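Local coordinates for putative lipase (Bacteroides thetaiotaomicron VPI-5482, PDB 3BZW), which is probably a GDSL-type (SGNH) hydrolase that splits ester bonds in lipids, possibly acting as a lysophospholipase, at residues 37-42 with 48-53; 100-105 with 180-185; 116-121 with 127-132. One frame throughout, in Å; residues are numbered along the deposited sequence.

Contact 1: 37-42 with 48-53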
ATOM      1  N   THR A  37     -24.769 -22.231  24.876  1.00  4.84           N
ATOM      2  CA  THR A  37     -24.204 -22.934  26.025  1.00  5.79           C
ATOM      3  C   THR A  37     -25.325 -23.408  26.970  1.00  7.06           C
ATOM      4  O   THR A  37     -25.181 -24.415  27.668  1.00  8.85           O
ATOM      5  CB  THR A  37     -23.223 -22.010  26.792  1.00  6.10           C
ATOM      6  OG1 THR A  37     -22.028 -21.835  26.014  1.00  5.47           O
ATOM      7  CG2 THR A  37     -22.863 -22.601  28.147  1.00  5.45           C
ATOM      8  N   ASP A  38     -26.438 -22.677  26.965  1.00  6.04           N
ATOM      9  CA  ASP A  38     -27.609 -22.971  27.802  1.00  6.09           C
ATOM     10  C   ASP A  38     -28.121 -24.403  27.601  1.00  5.55           C
ATOM     11  O   ASP A  38     -28.407 -24.820  26.476  1.00  4.89           O
ATOM     12  CB  ASP A  38     -28.729 -21.982  27.455  1.00  4.95           C
ATOM     13  CG  ASP A  38     -29.894 -22.014  28.437  1.00  7.17           C
ATOM     14  OD1 ASP A  38     -30.092 -23.031  29.140  1.00  4.62           O
ATOM     15  OD2 ASP A  38     -30.628 -21.005  28.484  1.00  7.77           O
ATOM     16  N   PRO A  39     -28.245 -25.176  28.692  1.00  7.26           N
ATOM     17  CA  PRO A  39     -28.735 -26.556  28.579  1.00  8.40           C
ATOM     18  C   PRO A  39     -30.158 -26.602  28.021  1.00  8.87           C
ATOM     19  O   PRO A  39     -30.569 -27.596  27.423  1.00  8.67           O
ATOM     20  CB  PRO A  39     -28.682 -27.061  30.023  1.00  8.27           C
ATOM     21  CG  PRO A  39     -27.575 -26.251  30.630  1.00 11.22           C
ATOM     22  CD  PRO A  39     -27.837 -24.877  30.076  1.00  7.11           C
ATOM     23  N   ASN A  40     -30.898 -25.514  28.219  1.00  8.91           N
ATOM     24  CA  ASN A  40     -32.288 -25.418  27.779  1.00 11.71           C
ATOM     25  C   ASN A  40     -32.517 -25.102  26.303  1.00 11.71           C
ATOM     26  O   ASN A  40     -33.661 -25.103  25.846  1.00 10.31           O
ATOM     27  CB  ASN A  40     -33.019 -24.363  28.612  1.00 12.53           C
ATOM     28  CG  ASN A  40     -33.169 -24.765  30.060  1.00 16.39           C
ATOM     29  OD1 ASN A  40     -33.428 -23.924  30.923  1.00 18.78           O
ATOM     30  ND2 ASN A  40     -33.015 -26.053  30.339  1.00 16.08           N
ATOM     31  N   CYS A  41     -31.450 -24.825  25.557  1.00 10.81           N
ATOM     32  CA  CYS A  41     -31.600 -24.494  24.141  1.00 10.38           C
ATOM     33  C   CYS A  41     -32.243 -25.660  23.393  1.00  9.24           C
ATOM     34  O   CYS A  41     -31.593 -26.670  23.134  1.00  8.94           O
ATOM     35  CB  CYS A  41     -30.241 -24.163  23.521  1.00 11.42           C
ATOM     36  SG  CYS A  41     -30.359 -23.478  21.850  1.00 12.55           S
ATOM     37  N   TYR A  42     -33.520 -25.506  23.046  1.00  7.41           N
ATOM     38  CA  TYR A  42     -34.289 -26.544  22.356  1.00  7.38           C
ATOM     39  C   TYR A  42     -34.368 -27.811  23.211  1.00  7.88           C
ATOM     40  O   TYR A  42     -34.526 -28.923  22.702  1.00  8.35           O
ATOM     41  CB  TYR A  42     -33.677 -26.845  20.984  1.00  7.64           C
ATOM     42  CG  TYR A  42     -33.949 -25.758  19.963  1.00  7.10           C
ATOM     43  CD1 TYR A  42     -35.238 -25.539  19.471  1.00  8.41           C
ATOM     44  CD2 TYR A  42     -32.926 -24.926  19.516  1.00  9.81           C
ATOM     45  CE1 TYR A  42     -35.500 -24.510  18.557  1.00  9.22           C
ATOM     46  CE2 TYR A  42     -33.175 -23.897  18.605  1.00  9.05           C
ATOM     47  CZ  TYR A  42     -34.460 -23.693  18.129  1.00 11.26           C
ATOM     48  OH  TYR A  42     -34.701 -22.670  17.236  1.00  9.78           O
ATOM     49  N   LYS A  48     -25.279 -30.419  24.111  1.00  5.90           N
ATOM     50  CA  LYS A  48     -24.288 -29.343  24.093  1.00  6.82           C
ATOM     51  C   LYS A  48     -22.818 -29.757  24.171  1.00  6.95           C
ATOM     52  O   LYS A  48     -22.481 -30.836  24.667  1.00  5.30           O
ATOM     53  CB  LYS A  48     -24.612 -28.326  25.194  1.00  4.85           C
ATOM     54  CG  LYS A  48     -25.864 -27.480  24.909  1.00  7.33           C
ATOM     55  CD  LYS A  48     -27.164 -28.288  25.027  1.00  4.61           C
ATOM     56  CE  LYS A  48     -28.381 -27.453  24.634  1.00  8.36           C
ATOM     57  NZ  LYS A  48     -29.669 -28.195  24.831  1.00  7.82           N
ATOM     58  N   TYR A  49     -21.949 -28.876  23.682  1.00  5.34           N
ATOM     59  CA  TYR A  49     -20.518 -29.149  23.650  1.00  5.70           C
ATOM     60  C   TYR A  49     -19.917 -29.573  24.988  1.00  4.51           C
ATOM     61  O   TYR A  49     -19.056 -30.452  25.027  1.00  5.41           O
ATOM     62  CB  TYR A  49     -19.768 -27.937  23.074  1.00  5.72           C
ATOM     63  CG  TYR A  49     -19.771 -26.696  23.940  1.00  7.02           C
ATOM     64  CD1 TYR A  49     -18.752 -26.467  24.863  1.00  6.86           C
ATOM     65  CD2 TYR A  49     -20.779 -25.739  23.821  1.00  7.40           C
ATOM     66  CE1 TYR A  49     -18.731 -25.313  25.647  1.00  7.73           C
ATOM     67  CE2 TYR A  49     -20.771 -24.580  24.603  1.00  6.93           C
ATOM     68  CZ  TYR A  49     -19.744 -24.375  25.510  1.00  6.62           C
ATOM     69  OH  TYR A  49     -19.719 -23.230  26.274  1.00  7.36           O
ATOM     70  N   TRP A  50     -20.361 -28.969  26.085  1.00  3.47           N
ATOM     71  CA  TRP A  50     -19.821 -29.340  27.388  1.00  5.72           C
ATOM     72  C   TRP A  50     -20.262 -30.739  27.813  1.00  6.12           C
ATOM     73  O   TRP A  50     -19.633 -31.368  28.667  1.00  4.76           O
ATOM     74  CB  TRP A  50     -20.212 -28.313  28.460  1.00  6.27           C
ATOM     75  CG  TRP A  50     -21.617 -27.807  28.365  1.00  6.90           C
ATOM     76  CD1 TRP A  50     -22.029 -26.630  27.805  1.00  8.70           C
ATOM     77  CD2 TRP A  50     -22.797 -28.465  28.828  1.00  8.36           C
ATOM     78  NE1 TRP A  50     -23.395 -26.513  27.892  1.00  7.36           N
ATOM     79  CE2 TRP A  50     -23.893 -27.627  28.516  1.00  8.32           C
ATOM     80  CE3 TRP A  50     -23.040 -29.683  29.479  1.00  9.06           C
ATOM     81  CZ2 TRP A  50     -25.211 -27.967  28.830  1.00  8.59           C
ATOM     82  CZ3 TRP A  50     -24.356 -30.022  29.793  1.00 10.95           C
ATOM     83  CH2 TRP A  50     -25.423 -29.164  29.466  1.00  9.12           C
ATOM     84  N   ASP A  51     -21.342 -31.227  27.210  1.00  6.21           N
ATOM     85  CA  ASP A  51     -21.848 -32.558  27.521  1.00  8.80           C
ATOM     86  C   ASP A  51     -20.933 -33.588  26.851  1.00  9.03           C
ATOM     87  O   ASP A  51     -20.677 -34.664  27.394  1.00  7.26           O
ATOM     88  CB  ASP A  51     -23.276 -32.710  26.996  1.00 12.46           C
ATOM     89  CG  ASP A  51     -24.132 -33.585  27.887  1.00 16.63           C
ATOM     90  OD1 ASP A  51     -23.638 -34.637  28.339  1.00 21.99           O
ATOM     91  OD2 ASP A  51     -25.302 -33.224  28.128  1.00 18.25           O
ATOM     92  N   PHE A  52     -20.440 -33.249  25.663  1.00  8.29           N
ATOM     93  CA  PHE A  52     -19.533 -34.133  24.942  1.00  7.27           C
ATOM     94  C   PHE A  52     -18.184 -34.167  25.650  1.00  8.36           C
ATOM     95  O   PHE A  52     -17.544 -35.216  25.734  1.00  7.96           O
ATOM     96  CB  PHE A  52     -19.347 -33.650  23.504  1.00  5.89           C
ATOM     97  CG  PHE A  52     -20.496 -33.984  22.600  1.00  4.95           C
ATOM     98  CD1 PHE A  52     -20.698 -35.294  22.169  1.00  4.81           C
ATOM     99  CD2 PHE A  52     -21.374 -32.992  22.176  1.00  4.12           C
ATOM    100  CE1 PHE A  52     -21.761 -35.617  21.321  1.00  4.51           C
ATOM    101  CE2 PHE A  52     -22.443 -33.299  21.327  1.00  4.30           C
ATOM    102  CZ  PHE A  52     -22.635 -34.613  20.898  1.00  4.75           C
ATOM    103  N   LEU A  53     -17.754 -33.017  26.158  1.00  6.84           N
ATOM    104  CA  LEU A  53     -16.479 -32.941  26.862  1.00  7.67           C
ATOM    105  C   LEU A  53     -16.562 -33.717  28.171  1.00  7.85           C
ATOM    106  O   LEU A  53     -15.572 -34.295  28.626  1.00  6.83           O
ATOM    107  CB  LEU A  53     -16.100 -31.481  27.131  1.00  8.03           C
ATOM    108  CG  LEU A  53     -15.705 -30.667  25.893  1.00  6.93           C
ATOM    109  CD1 LEU A  53     -15.432 -29.225  26.294  1.00  7.47           C
ATOM    110  CD2 LEU A  53     -14.472 -31.282  25.244  1.00  7.71           C
TER

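Contact 2: 100-105 with 180-185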
ATOM      1  N   ASP A 100     -24.561  -9.432  21.747  1.00  6.23           N
ATOM      2  CA  ASP A 100     -24.201  -8.016  21.806  1.00  5.06           C
ATOM      3  C   ASP A 100     -24.321  -7.490  20.375  1.00  5.17           C
ATOM      4  O   ASP A 100     -24.778  -6.367  20.141  1.00  6.31           O
ATOM      5  CB  ASP A 100     -22.770  -7.844  22.317  1.00  4.50           C
ATOM      6  CG  ASP A 100     -22.635  -8.177  23.791  1.00  6.02           C
ATOM      7  OD1 ASP A 100     -22.613  -7.240  24.620  1.00  5.70           O
ATOM      8  OD2 ASP A 100     -22.563  -9.381  24.120  1.00  3.35           O
ATOM      9  N   TYR A 101     -23.918  -8.315  19.415  1.00  2.98           N
ATOM     10  CA  TYR A 101     -24.016  -7.929  18.010  1.00  4.79           C
ATOM     11  C   TYR A 101     -25.485  -7.756  17.639  1.00  5.69           C
ATOM     12  O   TYR A 101     -25.892  -6.716  17.120  1.00  6.09           O
ATOM     13  CB  TYR A 101     -23.391  -8.997  17.103  1.00  3.27           C
ATOM     14  CG  TYR A 101     -23.901  -8.941  15.673  1.00  4.21           C
ATOM     15  CD1 TYR A 101     -23.491  -7.937  14.793  1.00  3.21           C
ATOM     16  CD2 TYR A 101     -24.836  -9.872  15.222  1.00  4.86           C
ATOM     17  CE1 TYR A 101     -24.012  -7.861  13.487  1.00  5.30           C
ATOM     18  CE2 TYR A 101     -25.363  -9.806  13.936  1.00  4.97           C
ATOM     19  CZ  TYR A 101     -24.951  -8.802  13.075  1.00  6.03           C
ATOM     20  OH  TYR A 101     -25.493  -8.752  11.816  1.00  5.94           O
ATOM     21  N   ASN A 102     -26.283  -8.780  17.918  1.00  5.07           N
ATOM     22  CA  ASN A 102     -27.701  -8.741  17.585  1.00  5.24           C
ATOM     23  C   ASN A 102     -28.450  -7.594  18.261  1.00  5.88           C
ATOM     24  O   ASN A 102     -29.376  -7.024  17.681  1.00  7.09           O
ATOM     25  CB  ASN A 102     -28.365 -10.071  17.956  1.00  5.29           C
ATOM     26  CG  ASN A 102     -29.832 -10.109  17.574  1.00  5.19           C
ATOM     27  OD1 ASN A 102     -30.703 -10.378  18.411  1.00  7.63           O
ATOM     28  ND2 ASN A 102     -30.115  -9.842  16.306  1.00  3.14           N
ATOM     29  N   SER A 103     -28.040  -7.244  19.475  1.00  5.48           N
ATOM     30  CA  SER A 103     -28.702  -6.177  20.216  1.00  5.86           C
ATOM     31  C   SER A 103     -28.124  -4.786  19.962  1.00  5.77           C
ATOM     32  O   SER A 103     -28.421  -3.835  20.690  1.00  6.71           O
ATOM     33  CB  SER A 103     -28.678  -6.501  21.711  1.00  6.70           C
ATOM     34  OG  SER A 103     -29.383  -7.712  21.958  1.00  7.94           O
ATOM     35  N   SER A 104     -27.301  -4.679  18.924  1.00  5.42           N
ATOM     36  CA  SER A 104     -26.680  -3.414  18.530  1.00  5.27           C
ATOM     37  C   SER A 104     -25.953  -2.674  19.651  1.00  5.68           C
ATOM     38  O   SER A 104     -26.127  -1.463  19.814  1.00  5.68           O
ATOM     39  CB  SER A 104     -27.730  -2.482  17.913  1.00  6.06           C
ATOM     40  OG  SER A 104     -28.366  -3.098  16.808  1.00  6.38           O
ATOM     41  N   VAL A 105     -25.139  -3.395  20.416  1.00  4.69           N
ATOM     42  CA  VAL A 105     -24.366  -2.789  21.497  1.00  6.00           C
ATOM     43  C   VAL A 105     -23.173  -2.070  20.865  1.00  6.50           C
ATOM     44  O   VAL A 105     -22.330  -2.702  20.233  1.00  6.44           O
ATOM     45  CB  VAL A 105     -23.818  -3.865  22.481  1.00  5.75           C
ATOM     46  CG1 VAL A 105     -22.950  -3.202  23.545  1.00  6.24           C
ATOM     47  CG2 VAL A 105     -24.966  -4.618  23.132  1.00  4.48           C
ATOM     48  N   ASN A 180     -38.931 -11.148  17.228  1.00 10.80           N
ATOM     49  CA  ASN A 180     -37.541 -11.596  17.296  1.00  9.69           C
ATOM     50  C   ASN A 180     -37.097 -12.107  15.923  1.00  8.84           C
ATOM     51  O   ASN A 180     -37.224 -13.293  15.619  1.00  9.67           O
ATOM     52  CB  ASN A 180     -37.406 -12.712  18.341  1.00 10.12           C
ATOM     53  CG  ASN A 180     -35.962 -13.021  18.689  1.00 11.49           C
ATOM     54  OD1 ASN A 180     -35.046 -12.712  17.928  1.00  9.90           O
ATOM     55  ND2 ASN A 180     -35.753 -13.655  19.842  1.00 11.68           N
ATOM     56  N   VAL A 181     -36.585 -11.201  15.097  1.00  8.09           N
ATOM     57  CA  VAL A 181     -36.128 -11.548  13.756  1.00  7.79           C
ATOM     58  C   VAL A 181     -34.714 -11.021  13.594  1.00  8.18           C
ATOM     59  O   VAL A 181     -34.474  -9.820  13.733  1.00  8.41           O
ATOM     60  CB  VAL A 181     -37.044 -10.920  12.687  1.00  8.60           C
ATOM     61  CG1 VAL A 181     -36.558 -11.290  11.285  1.00  8.94           C
ATOM     62  CG2 VAL A 181     -38.474 -11.400  12.900  1.00 10.21           C
ATOM     63  N   GLN A 182     -33.783 -11.921  13.288  1.00  7.14           N
ATOM     64  CA  GLN A 182     -32.378 -11.547  13.161  1.00  7.00           C
ATOM     65  C   GLN A 182     -31.790 -11.793  11.770  1.00  7.45           C
ATOM     66  O   GLN A 182     -31.636 -12.935  11.345  1.00  8.15           O
ATOM     67  CB  GLN A 182     -31.576 -12.311  14.221  1.00  5.90           C
ATOM     68  CG  GLN A 182     -32.138 -12.137  15.641  1.00  6.53           C
ATOM     69  CD  GLN A 182     -31.482 -13.044  16.672  1.00  8.85           C
ATOM     70  OE1 GLN A 182     -30.266 -13.240  16.660  1.00  7.66           O
ATOM     71  NE2 GLN A 182     -32.287 -13.583  17.585  1.00  8.38           N
ATOM     72  N   PRO A 183     -31.467 -10.712  11.038  1.00  6.60           N
ATOM     73  CA  PRO A 183     -30.892 -10.835   9.694  1.00  5.26           C
ATOM     74  C   PRO A 183     -29.576 -11.617   9.769  1.00  4.89           C
ATOM     75  O   PRO A 183     -28.960 -11.680  10.840  1.00  3.58           O
ATOM     76  CB  PRO A 183     -30.674  -9.379   9.280  1.00  6.81           C
ATOM     77  CG  PRO A 183     -31.793  -8.658  10.002  1.00  6.75           C
ATOM     78  CD  PRO A 183     -31.743  -9.301  11.366  1.00  7.22           C
ATOM     79  N   ASP A 184     -29.148 -12.216   8.656  1.00  3.38           N
ATOM     80  CA  ASP A 184     -27.892 -12.973   8.665  1.00  4.71           C
ATOM     81  C   ASP A 184     -26.694 -12.043   8.821  1.00  5.22           C
ATOM     82  O   ASP A 184     -26.844 -10.816   8.781  1.00  3.88           O
ATOM     83  CB  ASP A 184     -27.738 -13.855   7.408  1.00  6.28           C
ATOM     84  CG  ASP A 184     -27.637 -13.057   6.118  1.00  6.41           C
ATOM     85  OD1 ASP A 184     -26.908 -12.044   6.078  1.00  5.89           O
ATOM     86  OD2 ASP A 184     -28.277 -13.461   5.125  1.00  6.53           O
ATOM     87  N   GLU A 185     -25.504 -12.620   8.988  1.00  4.45           N
ATOM     88  CA  GLU A 185     -24.312 -11.811   9.206  1.00  4.18           C
ATOM     89  C   GLU A 185     -23.781 -10.992   8.035  1.00  3.56           C
ATOM     90  O   GLU A 185     -22.733 -10.369   8.162  1.00  4.48           O
ATOM     91  CB  GLU A 185     -23.177 -12.669   9.778  1.00  5.17           C
ATOM     92  CG  GLU A 185     -22.676 -13.763   8.853  1.00  6.24           C
ATOM     93  CD  GLU A 185     -21.451 -14.470   9.402  1.00  7.84           C
ATOM     94  OE1 GLU A 185     -21.340 -14.597  10.643  1.00  6.30           O
ATOM     95  OE2 GLU A 185     -20.609 -14.913   8.591  1.00  6.75           O
TER
HETATM   96  O   HOH W   1     -28.159  -8.993  11.718  1.00  9.20           O

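Contact 3: 116-121 with 127-132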
ATOM      1  N   GLU A 116      -0.271  12.786  32.542  1.00 14.47           N
ATOM      2  CA  GLU A 116      -0.199  12.703  33.994  1.00 14.17           C
ATOM      3  C   GLU A 116       1.236  12.885  34.468  1.00 14.55           C
ATOM      4  O   GLU A 116       2.184  12.667  33.712  1.00 13.17           O
ATOM      5  CB  GLU A 116      -0.693  11.337  34.481  1.00 16.80           C
ATOM      6  CG  GLU A 116      -2.181  11.065  34.316  1.00 19.64           C
ATOM      7  CD  GLU A 116      -3.041  11.957  35.190  1.00 22.95           C
ATOM      8  OE1 GLU A 116      -2.621  12.261  36.327  1.00 25.04           O
ATOM      9  OE2 GLU A 116      -4.144  12.340  34.747  1.00 23.06           O
ATOM     10  N   GLN A 117       1.383  13.299  35.720  1.00 12.70           N
ATOM     11  CA  GLN A 117       2.694  13.469  36.323  1.00 14.26           C
ATOM     12  C   GLN A 117       2.949  12.173  37.070  1.00 13.47           C
ATOM     13  O   GLN A 117       2.068  11.687  37.781  1.00 13.27           O
ATOM     14  CB  GLN A 117       2.691  14.639  37.310  1.00 16.32           C
ATOM     15  CG  GLN A 117       2.503  15.987  36.654  1.00 17.03           C
ATOM     16  CD  GLN A 117       3.592  16.277  35.649  1.00 19.55           C
ATOM     17  OE1 GLN A 117       4.755  16.459  36.012  1.00 21.44           O
ATOM     18  NE2 GLN A 117       3.227  16.310  34.374  1.00 19.61           N
ATOM     19  N   VAL A 118       4.140  11.607  36.905  1.00 12.10           N
ATOM     20  CA  VAL A 118       4.476  10.357  37.573  1.00 11.21           C
ATOM     21  C   VAL A 118       5.968  10.281  37.886  1.00 10.96           C
ATOM     22  O   VAL A 118       6.795  10.802  37.137  1.00 10.83           O
ATOM     23  CB  VAL A 118       4.079   9.132  36.693  1.00 11.93           C
ATOM     24  CG1 VAL A 118       4.944   9.079  35.437  1.00 11.39           C
ATOM     25  CG2 VAL A 118       4.210   7.842  37.491  1.00  9.53           C
ATOM     26  N   LEU A 119       6.307   9.640  38.999  1.00 10.79           N
ATOM     27  CA  LEU A 119       7.707   9.480  39.379  1.00 11.10           C
ATOM     28  C   LEU A 119       8.350   8.422  38.498  1.00 10.55           C
ATOM     29  O   LEU A 119       7.798   7.340  38.304  1.00 10.85           O
ATOM     30  CB  LEU A 119       7.840   9.050  40.842  1.00 12.22           C
ATOM     31  CG  LEU A 119       7.677  10.132  41.909  1.00 14.89           C
ATOM     32  CD1 LEU A 119       7.693   9.514  43.301  1.00 14.63           C
ATOM     33  CD2 LEU A 119       8.786  11.163  41.751  1.00 15.68           C
ATOM     34  N   SER A 120       9.521   8.745  37.963  1.00 10.21           N
ATOM     35  CA  SER A 120      10.245   7.825  37.108  1.00  9.82           C
ATOM     36  C   SER A 120      11.743   8.025  37.322  1.00 10.19           C
ATOM     37  O   SER A 120      12.193   9.137  37.587  1.00  8.63           O
ATOM     38  CB  SER A 120       9.880   8.078  35.646  1.00  9.99           C
ATOM     39  OG  SER A 120      10.525   7.148  34.799  1.00 12.87           O
ATOM     40  N   ALA A 121      12.508   6.945  37.211  1.00  8.21           N
ATOM     41  CA  ALA A 121      13.951   7.018  37.395  1.00  9.53           C
ATOM     42  C   ALA A 121      14.641   5.927  36.596  1.00  9.19           C
ATOM     43  O   ALA A 121      14.247   4.762  36.652  1.00  8.49           O
ATOM     44  CB  ALA A 121      14.300   6.881  38.867  1.00  6.20           C
ATOM     45  N   LYS A 127      12.329  11.585  39.690  1.00 15.30           N
ATOM     46  CA  LYS A 127      11.709  12.895  39.624  1.00 16.86           C
ATOM     47  C   LYS A 127      10.398  12.785  38.871  1.00 16.54           C
ATOM     48  O   LYS A 127      10.170  11.823  38.137  1.00 14.55           O
ATOM     49  CB  LYS A 127      12.629  13.891  38.921  1.00 17.91           C
ATOM     50  CG  LYS A 127      12.894  13.570  37.470  1.00 21.61           C
ATOM     51  CD  LYS A 127      13.850  14.576  36.858  1.00 25.47           C
ATOM     52  CE  LYS A 127      14.058  14.301  35.379  1.00 27.69           C
ATOM     53  NZ  LYS A 127      14.975  15.295  34.759  1.00 30.52           N
HETATM   54  N   MSE A 128       9.536  13.773  39.069  1.00 16.89           N
HETATM   55  CA  MSE A 128       8.242  13.810  38.406  1.00 18.86           C
HETATM   56  C   MSE A 128       8.398  14.095  36.915  1.00 17.14           C
HETATM   57  O   MSE A 128       9.060  15.055  36.522  1.00 15.68           O
HETATM   58  CB  MSE A 128       7.362  14.885  39.048  1.00 22.98           C
HETATM   59  CG  MSE A 128       6.630  14.433  40.302  1.00 29.98           C
HETATM   60 SE   MSE A 128       5.173  13.273  39.839  1.00 38.13          SE
HETATM   61  CE  MSE A 128       5.521  11.798  40.961  1.00 36.06           C
ATOM     62  N   VAL A 129       7.784  13.252  36.092  1.00 14.83           N
ATOM     63  CA  VAL A 129       7.845  13.412  34.645  1.00 14.38           C
ATOM     64  C   VAL A 129       6.445  13.315  34.050  1.00 13.73           C
ATOM     65  O   VAL A 129       5.548  12.718  34.648  1.00 13.19           O
ATOM     66  CB  VAL A 129       8.744  12.331  33.998  1.00 14.40           C
ATOM     67  CG1 VAL A 129      10.128  12.372  34.623  1.00 14.38           C
ATOM     68  CG2 VAL A 129       8.122  10.956  34.172  1.00 12.92           C
ATOM     69  N   THR A 130       6.261  13.907  32.874  1.00 12.03           N
ATOM     70  CA  THR A 130       4.966  13.885  32.209  1.00 11.67           C
ATOM     71  C   THR A 130       4.856  12.696  31.263  1.00 10.52           C
ATOM     72  O   THR A 130       5.658  12.547  30.345  1.00 11.15           O
ATOM     73  CB  THR A 130       4.739  15.171  31.400  1.00 13.18           C
ATOM     74  OG1 THR A 130       4.868  16.309  32.263  1.00 12.93           O
ATOM     75  CG2 THR A 130       3.348  15.165  30.778  1.00 12.87           C
ATOM     76  N   ARG A 131       3.853  11.854  31.492  1.00 10.78           N
ATOM     77  CA  ARG A 131       3.638  10.677  30.657  1.00  8.62           C
ATOM     78  C   ARG A 131       2.154  10.468  30.405  1.00  8.91           C
ATOM     79  O   ARG A 131       1.329  10.678  31.296  1.00  9.08           O
ATOM     80  CB  ARG A 131       4.208   9.429  31.342  1.00  9.13           C
ATOM     81  CG  ARG A 131       5.709   9.449  31.571  1.00  8.75           C
ATOM     82  CD  ARG A 131       6.482   9.128  30.299  1.00  9.16           C
ATOM     83  NE  ARG A 131       7.921   9.072  30.542  1.00 10.66           N
ATOM     84  CZ  ARG A 131       8.720  10.132  30.616  1.00 11.63           C
ATOM     85  NH1 ARG A 131       8.234  11.356  30.459  1.00 11.69           N
ATOM     86  NH2 ARG A 131      10.013   9.966  30.858  1.00 12.53           N
ATOM     87  N   LYS A 132       1.807  10.063  29.187  1.00  9.59           N
ATOM     88  CA  LYS A 132       0.410   9.809  28.874  1.00  9.65           C
ATOM     89  C   LYS A 132       0.012   8.546  29.633  1.00  9.83           C
ATOM     90  O   LYS A 132       0.726   7.543  29.589  1.00 10.10           O
ATOM     91  CB  LYS A 132       0.226   9.601  27.367  1.00 12.57           C
ATOM     92  CG  LYS A 132      -1.223   9.364  26.955  1.00 16.64           C
ATOM     93  CD  LYS A 132      -1.368   9.177  25.450  1.00 19.12           C
ATOM     94  CE  LYS A 132      -1.002  10.442  24.687  1.00 23.11           C
ATOM     95  NZ  LYS A 132      -1.268  10.292  23.227  1.00 23.45           N
TER
HETATM   96  O   HOH W   2       8.921   6.854  32.327  1.00 15.27           O

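Contact 1: 37-42 with 48-53
Tyr49 and Trp50 each carry CG between backbone N and carbonyl carbon (chi1 68° and 41°), and both rings thereby reach back to Thr37. Tyr49 OH donates to Thr37 OG1 at 2.7 Å, the threonine oxygen lying at the ring edge. Trp50 NE1 meets Thr37 O at 2.8 Å, in the carbonyl plane and on a lone pair, with an N-H...O angle of 155°, so the hydroxyl and the carbonyl oxygen of Thr37 are each held by one ring of the first helical turn. Pro39 CG rests 3.4 Å from Trp50 CZ2, and Trp50 CD1 covers the centre of the Tyr49 ring. Lys48, bent at chi2 and extended beyond, threads its chain past Asp38 O; NZ then donates to Pro39 O (2.8 Å), from above that carbonyl plane, and to Cys41 O (3.0 Å), with Ile46 O as a third acceptor. Pro39 O and Cys41 O belong to the type I turn Asp38-Cys41, also braced by an Asx turn, Asn40 N to Asp38 OD1. Strand 60-63 packs on Trp50 and Thr37. The loop follows just after the Gly-Asp-Ser sequence at the end of strand 28-33, and Ser35 of that sequence touches Cys41; such a loop is characteristic of SGNH hydrolases.

Contact 2: 100-105 with 180-185
Asn102, at the C-terminal end of helix 98-102, faces Gln182 of strand 180-182 with their CA atoms 7.0 Å apart; no hydrogen bond joins the two segments directly, and the helix closes in a Schellman motif with Ser104 at positive phi as the C-prime residue. Contact therefore rests on side chains and one water. The amide of Asn102, with CG anti to the backbone N (chi1 -177°), stacks on that of Gln182, the planes 27° apart although the two side chains cross at about a right angle. Asn102 ND2 sits 3.1 Å from Gln182 CG, whereas its approach to Gln182 OE1 has too poor an angle for a bond. Gln182 is fixed by others: its NE2 donates to Asn180 OD1 at 2.9 Å, on a lone pair, and its OE1 accepts from Arg171. Further along, Tyr101 OH accepts from a water at 2.7 Å that also donates to Pro183 O at 2.9 Å, while Tyr187 O is the hydroxyl's other partner. In a second subunit His122 packs on Asn102, and a strand pairs with Val181, extending the sheet across the interface. The chemistry implies an indirect join: an amide stacked on another that Asn180 and Arg171 hold in place, with the polar link between helix end and strand carried by a bridging water.

Contact 3: 116-121 with 127-132
Val118 and Val129 face each other as a hydrogen-bonded antiparallel pair, Val118 CG1 to Val129 CG2 at 3.9 Å, in the closer-packed face of this twisted hairpin; the axes of segments 116-121 and 127-132 are 131° apart. Val129 CG2, between backbone N and carbonyl carbon, also reaches Ser120 CB (3.7 Å) and lies over the centre of the Arg131 guanidinium, 3.6 Å above its plane. That group is steadied by Arg131 NH1 donating to Thr130 O (2.8 Å), and a water joins Arg131 NE to Ser120 OG. Tyr187 and Gln188 of a third subunit pack on Val118 and Arg131 respectively. The other face, bearing Gln117, Leu119, Met128 and Thr130, is more open to solvent. There Gln117 folds back at chi2 until NE2 donates to Thr130 OG1 at 2.7 Å, close to the amide plane. Met128, a selenomethionine, curls across to Leu119, though their exact spacing is doubtful. Cutting Leu119 back to an alanine would probably open a gap beside Met128 CE and give that methyl more freedom to turn. Main-chain bonds, Val129 N to Val118 O at 2.8 Å and longer ones joining Ser120 and Lys127, run between the two faces, implying a hairpin held chiefly by its backbone, supplemented by the Gln117-Thr130 bond on one face and valine packing under Arg131 on the other.

From the N terminus, contact 1 comes first and closes a short loop, joining what follows strand 28-33 to the start of helix 49-57 at the edge of the parallel sheet. It is complete before contact 2 opens at helix 98-102. Contact 2 closes a much longer loop, returning only at strand 180-182, and contact 3 is nested within it as the hairpin of strands 111-122 and 127-136. Contacts 1 and 2 have centres about 22 Å apart and do not touch; contact 3 lies about 45 Å from contact 2 between centres, on the far side of the chain's centre from contact 1. Contact 1 thus ties a loop to a helix and contact 2 a helix end to a strand, whereas the third joins the two strands of a projecting arm that meets another subunit.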